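Local coordinates for HD domain protein (Enterococcus faecalis, PDB 4LRL) that probably hydrolyses deoxyribonucleoside triphosphates, as an allosterically regulated HD-domain phosphohydrolase whose bound nucleotides include dGTP and dTTP, at residues G139-T151 with E276-E288. Numbering follows the deposited sequence.
Sequences GPYSHTFEHIFDT and EVILDHLLHRAKE
Thr144 and Ile148, one turn apart, push from helix 142-149 into the side of helix 276-288 as knobs into holes: Thr144 among Glu276, Leu279, Asp280 and Leu283, Ile148 among Asp280, Leu283, His284 and Lys287. Thr144 CG2 lies 3.5 Å from Asp280 CA; these two residues also have the nearest CA atoms across the contact. Ile148 CD1 reaches the Asp280 carboxylate, 3.4 Å from Asp280 OD1. At the N-cap of helix 142-149, Leu279 CD2 rests over one face of the Tyr141 ring, 3.5 Å from Tyr141 CG. Phe149 touches Leu283 CD1 and the aliphatic part of Lys287, and also packs on Phe307 and Phe308. The helical segments point the same general way, their axes crossing at -34° and 9.6 Å apart at closest approach, and join a helix within the HD domain to one within the HD-associated region; the His143 side chain is about 13 Å from the nickel ion. Two hydrogen bonds tie the polar side. Thr144 OG1 donates to the anti lone pair of Glu276 OE1 (2.6 Å); a bend at chi2 (-83°) brings this carboxylate back to the threonine. His147 ND1 donates to the syn lone pair of Asp280 OD1 (2.7 Å), a bent bond of 139° with the oxygen tilted from the ring plane. His143 binds dATP in another structure of this protein; here its ND1, 4.4 Å from Glu276 OE1, is buried without a partner, while Lys287 sends its ammonium to Glu291.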
ATOM      1  N   GLY C 139      13.676  26.018 -14.948  1.00 40.44           N
ATOM      2  CA  GLY C 139      13.826  25.576 -16.331  1.00 40.42           C
ATOM      3  C   GLY C 139      14.250  24.117 -16.352  1.00 39.42           C
ATOM      4  O   GLY C 139      14.260  23.471 -15.307  1.00 37.96           O
ATOM      5  N   PRO C 140      14.619  23.590 -17.539  1.00 39.97           N
ATOM      6  CA  PRO C 140      15.025  22.189 -17.651  1.00 39.20           C
ATOM      7  C   PRO C 140      16.273  21.905 -16.819  1.00 39.38           C
ATOM      8  O   PRO C 140      17.168  22.757 -16.752  1.00 39.85           O
ATOM      9  CB  PRO C 140      15.349  22.039 -19.141  1.00 41.02           C
ATOM     10  CG  PRO C 140      15.686  23.438 -19.614  1.00 41.70           C
ATOM     11  CD  PRO C 140      14.746  24.305 -18.827  1.00 41.42           C
ATOM     12  N   TYR C 141      16.319  20.727 -16.186  1.00 38.32           N
ATOM     13  CA  TYR C 141      17.464  20.298 -15.370  1.00 38.70           C
ATOM     14  C   TYR C 141      18.019  21.477 -14.591  1.00 39.46           C
ATOM     15  O   TYR C 141      19.173  21.893 -14.773  1.00 40.53           O
ATOM     16  CB  TYR C 141      18.546  19.652 -16.244  1.00 39.46           C
ATOM     17  CG  TYR C 141      18.009  18.506 -17.071  1.00 39.88           C
ATOM     18  CD1 TYR C 141      17.660  18.698 -18.399  1.00 40.02           C
ATOM     19  CD2 TYR C 141      17.815  17.238 -16.511  1.00 38.97           C
ATOM     20  CE1 TYR C 141      17.157  17.661 -19.162  1.00 41.11           C
ATOM     21  CE2 TYR C 141      17.309  16.191 -17.270  1.00 39.46           C
ATOM     22  CZ  TYR C 141      16.981  16.417 -18.596  1.00 40.21           C
ATOM     23  OH  TYR C 141      16.478  15.412 -19.370  1.00 41.25           O
ATOM     24  N   SER C 142      17.162  22.004 -13.726  1.00 38.97           N
ATOM     25  CA  SER C 142      17.348  23.307 -13.114  1.00 40.15           C
ATOM     26  C   SER C 142      18.723  23.491 -12.482  1.00 40.91           C
ATOM     27  O   SER C 142      19.403  24.482 -12.757  1.00 42.54           O
ATOM     28  CB  SER C 142      16.218  23.578 -12.117  1.00 38.95           C
ATOM     29  OG  SER C 142      16.618  24.539 -11.160  1.00 41.79           O
ATOM     30  N   HIS C 143      19.145  22.525 -11.671  1.00 40.58           N
ATOM     31  CA  HIS C 143      20.425  22.628 -10.955  1.00 41.52           C
ATOM     32  C   HIS C 143      21.654  22.689 -11.893  1.00 42.47           C
ATOM     33  O   HIS C 143      22.566  23.497 -11.683  1.00 43.49           O
ATOM     34  CB  HIS C 143      20.571  21.487  -9.932  1.00 41.00           C
ATOM     35  CG  HIS C 143      21.754  21.645  -9.028  1.00 43.16           C
ATOM     36  ND1 HIS C 143      22.905  20.897  -9.169  1.00 44.77           N
ATOM     37  CD2 HIS C 143      21.982  22.497  -7.999  1.00 45.23           C
ATOM     38  CE1 HIS C 143      23.783  21.263  -8.251  1.00 46.50           C
ATOM     39  NE2 HIS C 143      23.250  22.239  -7.531  1.00 47.56           N
ATOM     40  N   THR C 144      21.662  21.833 -12.916  1.00 41.98           N
ATOM     41  CA  THR C 144      22.739  21.793 -13.902  1.00 43.28           C
ATOM     42  C   THR C 144      22.746  23.074 -14.733  1.00 44.56           C
ATOM     43  O   THR C 144      23.795  23.660 -14.987  1.00 45.75           O
ATOM     44  CB  THR C 144      22.580  20.588 -14.848  1.00 42.80           C
ATOM     45  OG1 THR C 144      22.399  19.403 -14.079  1.00 41.37           O
ATOM     46  CG2 THR C 144      23.800  20.422 -15.730  1.00 43.93           C
ATOM     47  N   PHE C 145      21.553  23.497 -15.138  1.00 44.41           N
ATOM     48  CA  PHE C 145      21.376  24.673 -15.972  1.00 45.94           C
ATOM     49  C   PHE C 145      21.894  25.953 -15.304  1.00 47.36           C
ATOM     50  O   PHE C 145      22.531  26.790 -15.958  1.00 48.96           O
ATOM     51  CB  PHE C 145      19.903  24.821 -16.356  1.00 44.85           C
ATOM     52  CG  PHE C 145      19.688  25.618 -17.599  1.00 46.32           C
ATOM     53  CD1 PHE C 145      19.626  24.988 -18.841  1.00 46.09           C
ATOM     54  CD2 PHE C 145      19.554  27.005 -17.537  1.00 47.29           C
ATOM     55  CE1 PHE C 145      19.437  25.730 -20.005  1.00 47.99           C
ATOM     56  CE2 PHE C 145      19.365  27.757 -18.697  1.00 49.14           C
ATOM     57  CZ  PHE C 145      19.314  27.119 -19.933  1.00 49.35           C
ATOM     58  N   GLU C 146      21.642  26.094 -14.003  1.00 46.84           N
ATOM     59  CA  GLU C 146      22.093  27.283 -13.273  1.00 48.65           C
ATOM     60  C   GLU C 146      23.600  27.308 -13.091  1.00 49.89           C
ATOM     61  O   GLU C 146      24.202  28.377 -13.068  1.00 51.39           O
ATOM     62  CB  GLU C 146      21.382  27.413 -11.925  1.00 47.77           C
ATOM     63  CG  GLU C 146      19.870  27.547 -12.068  1.00 49.04           C
ATOM     64  CD  GLU C 146      19.114  27.541 -10.749  1.00 50.80           C
ATOM     65  OE1 GLU C 146      17.873  27.641 -10.803  1.00 51.14           O
ATOM     66  OE2 GLU C 146      19.744  27.448  -9.669  1.00 52.64           O
ATOM     67  N   HIS C 147      24.209  26.131 -12.964  1.00 49.51           N
ATOM     68  CA  HIS C 147      25.663  26.058 -12.846  1.00 51.18           C
ATOM     69  C   HIS C 147      26.361  26.544 -14.121  1.00 52.79           C
ATOM     70  O   HIS C 147      27.319  27.314 -14.048  1.00 54.91           O
ATOM     71  CB  HIS C 147      26.127  24.642 -12.470  1.00 50.40           C
ATOM     72  CG  HIS C 147      27.619  24.492 -12.421  1.00 52.78           C
ATOM     73  ND1 HIS C 147      28.315  23.660 -13.273  1.00 53.03           N
ATOM     74  CD2 HIS C 147      28.548  25.088 -11.635  1.00 54.28           C
ATOM     75  CE1 HIS C 147      29.606  23.738 -13.005  1.00 55.28           C
ATOM     76  NE2 HIS C 147      29.775  24.603 -12.020  1.00 56.44           N
ATOM     77  N   ILE C 148      25.860  26.112 -15.278  1.00 52.30           N
ATOM     78  CA  ILE C 148      26.483  26.424 -16.573  1.00 53.94           C
ATOM     79  C   ILE C 148      26.087  27.805 -17.109  1.00 55.20           C
ATOM     80  O   ILE C 148      26.934  28.542 -17.628  1.00 56.96           O
ATOM     81  CB  ILE C 148      26.153  25.343 -17.657  1.00 53.39           C
ATOM     82  CG1 ILE C 148      26.474  23.919 -17.157  1.00 51.84           C
ATOM     83  CG2 ILE C 148      26.848  25.654 -18.987  1.00 55.02           C
ATOM     84  CD1 ILE C 148      27.936  23.667 -16.819  1.00 53.00           C
ATOM     85  N   PHE C 149      24.808  28.154 -16.987  1.00 54.10           N
ATOM     86  CA  PHE C 149      24.308  29.390 -17.591  1.00 55.54           C
ATOM     87  C   PHE C 149      24.033  30.533 -16.613  1.00 56.28           C
ATOM     88  O   PHE C 149      23.564  31.593 -17.015  1.00 57.24           O
ATOM     89  CB  PHE C 149      23.087  29.104 -18.460  1.00 54.31           C
ATOM     90  CG  PHE C 149      23.370  28.164 -19.592  1.00 54.18           C
ATOM     91  CD1 PHE C 149      22.905  26.854 -19.559  1.00 52.06           C
ATOM     92  CD2 PHE C 149      24.120  28.579 -20.683  1.00 56.00           C
ATOM     93  CE1 PHE C 149      23.168  25.977 -20.604  1.00 52.06           C
ATOM     94  CE2 PHE C 149      24.395  27.701 -21.740  1.00 56.75           C
ATOM     95  CZ  PHE C 149      23.916  26.400 -21.698  1.00 54.11           C
ATOM     96  N   ASP C 150      24.343  30.304 -15.337  1.00 56.37           N
ATOM     97  CA  ASP C 150      24.208  31.299 -14.269  1.00 57.62           C
ATOM     98  C   ASP C 150      22.801  31.914 -14.146  1.00 56.96           C
ATOM     99  O   ASP C 150      22.649  33.098 -13.833  1.00 58.33           O
ATOM    100  CB  ASP C 150      25.308  32.376 -14.372  1.00 60.39           C
ATOM    101  CG  ASP C 150      25.785  32.860 -13.004  1.00 62.34           C
ATOM    102  OD1 ASP C 150      25.555  32.143 -11.996  1.00 61.05           O
ATOM    103  OD2 ASP C 150      26.388  33.959 -12.936  1.00 65.30           O
ATOM    104  N   THR C 151      21.781  31.096 -14.405  1.00 55.40           N
ATOM    105  CA  THR C 151      20.390  31.461 -14.140  1.00 54.44           C
ATOM    106  C   THR C 151      20.076  31.276 -12.650  1.00 53.50           C
ATOM    107  O   THR C 151      20.832  30.625 -11.924  1.00 53.58           O
ATOM    108  CB  THR C 151      19.398  30.601 -14.974  1.00 53.18           C
ATOM    109  OG1 THR C 151      19.692  29.211 -14.799  1.00 51.62           O
ATOM    110  CG2 THR C 151      19.482  30.940 -16.451  1.00 54.45           C
ATOM    111  N   GLU C 276      24.140  13.415 -14.253  1.00 31.63           N
ATOM    112  CA  GLU C 276      24.142  14.855 -14.117  1.00 32.29           C
ATOM    113  C   GLU C 276      25.512  15.437 -14.479  1.00 32.77           C
ATOM    114  O   GLU C 276      25.593  16.473 -15.147  1.00 33.31           O
ATOM    115  CB  GLU C 276      23.732  15.244 -12.699  1.00 32.40           C
ATOM    116  CG  GLU C 276      23.389  16.706 -12.540  1.00 34.37           C
ATOM    117  CD  GLU C 276      24.617  17.593 -12.334  1.00 37.49           C
ATOM    118  OE1 GLU C 276      24.554  18.788 -12.715  1.00 39.32           O
ATOM    119  OE2 GLU C 276      25.640  17.106 -11.787  1.00 36.89           O
ATOM    120  N   VAL C 277      26.581  14.768 -14.050  1.00 32.78           N
ATOM    121  CA  VAL C 277      27.932  15.172 -14.419  1.00 33.28           C
ATOM    122  C   VAL C 277      28.104  15.179 -15.939  1.00 33.75           C
ATOM    123  O   VAL C 277      28.687  16.111 -16.483  1.00 34.66           O
ATOM    124  CB  VAL C 277      29.038  14.309 -13.719  1.00 33.77           C
ATOM    125  CG1 VAL C 277      30.397  14.557 -14.349  1.00 33.62           C
ATOM    126  CG2 VAL C 277      29.109  14.622 -12.224  1.00 32.42           C
ATOM    127  N   ILE C 278      27.578  14.162 -16.623  1.00 33.74           N
ATOM    128  CA  ILE C 278      27.658  14.102 -18.081  1.00 33.67           C
ATOM    129  C   ILE C 278      26.863  15.234 -18.736  1.00 33.76           C
ATOM    130  O   ILE C 278      27.353  15.896 -19.652  1.00 34.45           O
ATOM    131  CB  ILE C 278      27.235  12.717 -18.615  1.00 33.97           C
ATOM    132  CG1 ILE C 278      28.429  11.769 -18.537  1.00 35.11           C
ATOM    133  CG2 ILE C 278      26.729  12.797 -20.073  1.00 33.31           C
ATOM    134  CD1 ILE C 278      28.033  10.373 -18.253  1.00 38.52           C
ATOM    135  N   LEU C 279      25.649  15.464 -18.252  1.00 33.01           N
ATOM    136  CA  LEU C 279      24.848  16.586 -18.710  1.00 33.18           C
ATOM    137  C   LEU C 279      25.584  17.926 -18.503  1.00 33.80           C
ATOM    138  O   LEU C 279      25.590  18.779 -19.393  1.00 34.19           O
ATOM    139  CB  LEU C 279      23.501  16.600 -17.987  1.00 32.39           C
ATOM    140  CG  LEU C 279      22.534  17.766 -18.211  1.00 32.72           C
ATOM    141  CD1 LEU C 279      22.042  17.812 -19.657  1.00 32.37           C
ATOM    142  CD2 LEU C 279      21.355  17.629 -17.255  1.00 31.02           C
ATOM    143  N   ASP C 280      26.199  18.095 -17.334  1.00 33.35           N
ATOM    144  CA  ASP C 280      26.888  19.338 -16.992  1.00 34.24           C
ATOM    145  C   ASP C 280      27.982  19.614 -18.013  1.00 34.88           C
ATOM    146  O   ASP C 280      28.057  20.701 -18.587  1.00 35.82           O
ATOM    147  CB  ASP C 280      27.454  19.266 -15.562  1.00 33.89           C
ATOM    148  CG  ASP C 280      28.205  20.534 -15.149  1.00 35.90           C
ATOM    149  OD1 ASP C 280      27.663  21.313 -14.348  1.00 37.59           O
ATOM    150  OD2 ASP C 280      29.342  20.763 -15.613  1.00 38.80           O
ATOM    151  N   HIS C 281      28.811  18.606 -18.253  1.00 34.55           N
ATOM    152  CA  HIS C 281      29.969  18.754 -19.116  1.00 34.84           C
ATOM    153  C   HIS C 281      29.576  18.867 -20.583  1.00 35.26           C
ATOM    154  O   HIS C 281      30.228  19.575 -21.361  1.00 36.01           O
ATOM    155  CB  HIS C 281      30.919  17.591 -18.889  1.00 34.64           C
ATOM    156  CG  HIS C 281      31.588  17.616 -17.551  1.00 34.69           C
ATOM    157  ND1 HIS C 281      32.363  16.575 -17.089  1.00 34.28           N
ATOM    158  CD2 HIS C 281      31.603  18.563 -16.579  1.00 34.48           C
ATOM    159  CE1 HIS C 281      32.844  16.888 -15.897  1.00 35.52           C
ATOM    160  NE2 HIS C 281      32.395  18.087 -15.562  1.00 34.29           N
ATOM    161  N   LEU C 282      28.503  18.167 -20.947  1.00 34.49           N
ATOM    162  CA  LEU C 282      27.901  18.260 -22.272  1.00 34.63           C
ATOM    163  C   LEU C 282      27.461  19.682 -22.600  1.00 35.47           C
ATOM    164  O   LEU C 282      27.764  20.197 -23.669  1.00 36.66           O
ATOM    165  CB  LEU C 282      26.705  17.309 -22.362  1.00 34.00           C
ATOM    166  CG  LEU C 282      25.768  17.369 -23.570  1.00 34.42           C
ATOM    167  CD1 LEU C 282      26.524  17.066 -24.840  1.00 32.23           C
ATOM    168  CD2 LEU C 282      24.589  16.394 -23.362  1.00 32.98           C
ATOM    169  N   LEU C 283      26.754  20.317 -21.676  1.00 35.19           N
ATOM    170  CA  LEU C 283      26.310  21.684 -21.889  1.00 36.29           C
ATOM    171  C   LEU C 283      27.505  22.625 -21.884  1.00 37.67           C
ATOM    172  O   LEU C 283      27.544  23.601 -22.640  1.00 38.76           O
ATOM    173  CB  LEU C 283      25.286  22.102 -20.825  1.00 35.80           C
ATOM    174  CG  LEU C 283      23.941  21.362 -20.828  1.00 34.24           C
ATOM    175  CD1 LEU C 283      23.170  21.703 -19.579  1.00 34.22           C
ATOM    176  CD2 LEU C 283      23.104  21.682 -22.068  1.00 35.78           C
ATOM    177  N   HIS C 284      28.481  22.325 -21.031  1.00 37.50           N
ATOM    178  CA  HIS C 284      29.668  23.154 -20.946  1.00 39.41           C
ATOM    179  C   HIS C 284      30.451  23.129 -22.261  1.00 40.01           C
ATOM    180  O   HIS C 284      30.899  24.174 -22.739  1.00 41.65           O
ATOM    181  CB  HIS C 284      30.554  22.730 -19.779  1.00 39.03           C
ATOM    182  CG  HIS C 284      31.680  23.679 -19.514  1.00 43.08           C
ATOM    183  ND1 HIS C 284      32.969  23.256 -19.257  1.00 45.66           N
ATOM    184  CD2 HIS C 284      31.718  25.034 -19.505  1.00 46.04           C
ATOM    185  CE1 HIS C 284      33.746  24.309 -19.078  1.00 46.97           C
ATOM    186  NE2 HIS C 284      33.012  25.400 -19.225  1.00 47.93           N
ATOM    187  N   ARG C 285      30.588  21.935 -22.840  1.00 39.00           N
ATOM    188  CA  ARG C 285      31.297  21.745 -24.101  1.00 39.32           C
ATOM    189  C   ARG C 285      30.620  22.491 -25.231  1.00 40.12           C
ATOM    190  O   ARG C 285      31.287  23.107 -26.050  1.00 41.47           O
ATOM    191  CB  ARG C 285      31.404  20.252 -24.453  1.00 38.12           C
ATOM    192  CG  ARG C 285      32.299  19.935 -25.659  1.00 38.59           C
ATOM    193  CD  ARG C 285      33.744  20.433 -25.475  1.00 38.35           C
ATOM    194  NE  ARG C 285      34.591  20.045 -26.603  1.00 39.95           N
ATOM    195  CZ  ARG C 285      35.851  20.450 -26.781  1.00 42.52           C
ATOM    196  NH1 ARG C 285      36.430  21.266 -25.903  1.00 43.66           N
ATOM    197  NH2 ARG C 285      36.536  20.045 -27.842  1.00 42.52           N
ATOM    198  N   ALA C 286      29.294  22.422 -25.272  1.00 39.88           N
ATOM    199  CA  ALA C 286      28.516  23.153 -26.266  1.00 41.16           C
ATOM    200  C   ALA C 286      28.771  24.665 -26.189  1.00 42.75           C
ATOM    201  O   ALA C 286      28.961  25.314 -27.212  1.00 43.88           O
ATOM    202  CB  ALA C 286      27.048  22.848 -26.112  1.00 40.04           C
ATOM    203  N   LYS C 287      28.784  25.203 -24.970  1.00 42.91           N
ATOM    204  CA  LYS C 287      29.063  26.615 -24.741  1.00 45.19           C
ATOM    205  C   LYS C 287      30.465  26.971 -25.244  1.00 46.83           C
ATOM    206  O   LYS C 287      30.656  27.994 -25.914  1.00 48.38           O
ATOM    207  CB  LYS C 287      28.902  26.949 -23.249  1.00 44.42           C
ATOM    208  CG  LYS C 287      29.144  28.413 -22.858  1.00 46.68           C
ATOM    209  CD  LYS C 287      28.594  28.710 -21.450  1.00 46.93           C
ATOM    210  CE  LYS C 287      29.360  29.827 -20.728  1.00 49.14           C
ATOM    211  NZ  LYS C 287      29.103  31.182 -21.263  1.00 51.34           N
ATOM    212  N   GLU C 288      31.435  26.112 -24.933  1.00 46.56           N
ATOM    213  CA  GLU C 288      32.830  26.360 -25.312  1.00 48.64           C
ATOM    214  C   GLU C 288      33.017  26.336 -26.810  1.00 49.38           C
ATOM    215  O   GLU C 288      33.754  27.155 -27.357  1.00 50.88           O
ATOM    216  CB  GLU C 288      33.759  25.329 -24.684  1.00 47.60           C
ATOM    217  CG  GLU C 288      34.033  25.580 -23.221  1.00 50.16           C
ATOM    218  CD  GLU C 288      34.744  24.415 -22.570  1.00 51.84           C
ATOM    219  OE1 GLU C 288      34.427  23.253 -22.922  1.00 50.74           O
ATOM    220  OE2 GLU C 288      35.618  24.668 -21.709  1.00 53.93           O
TER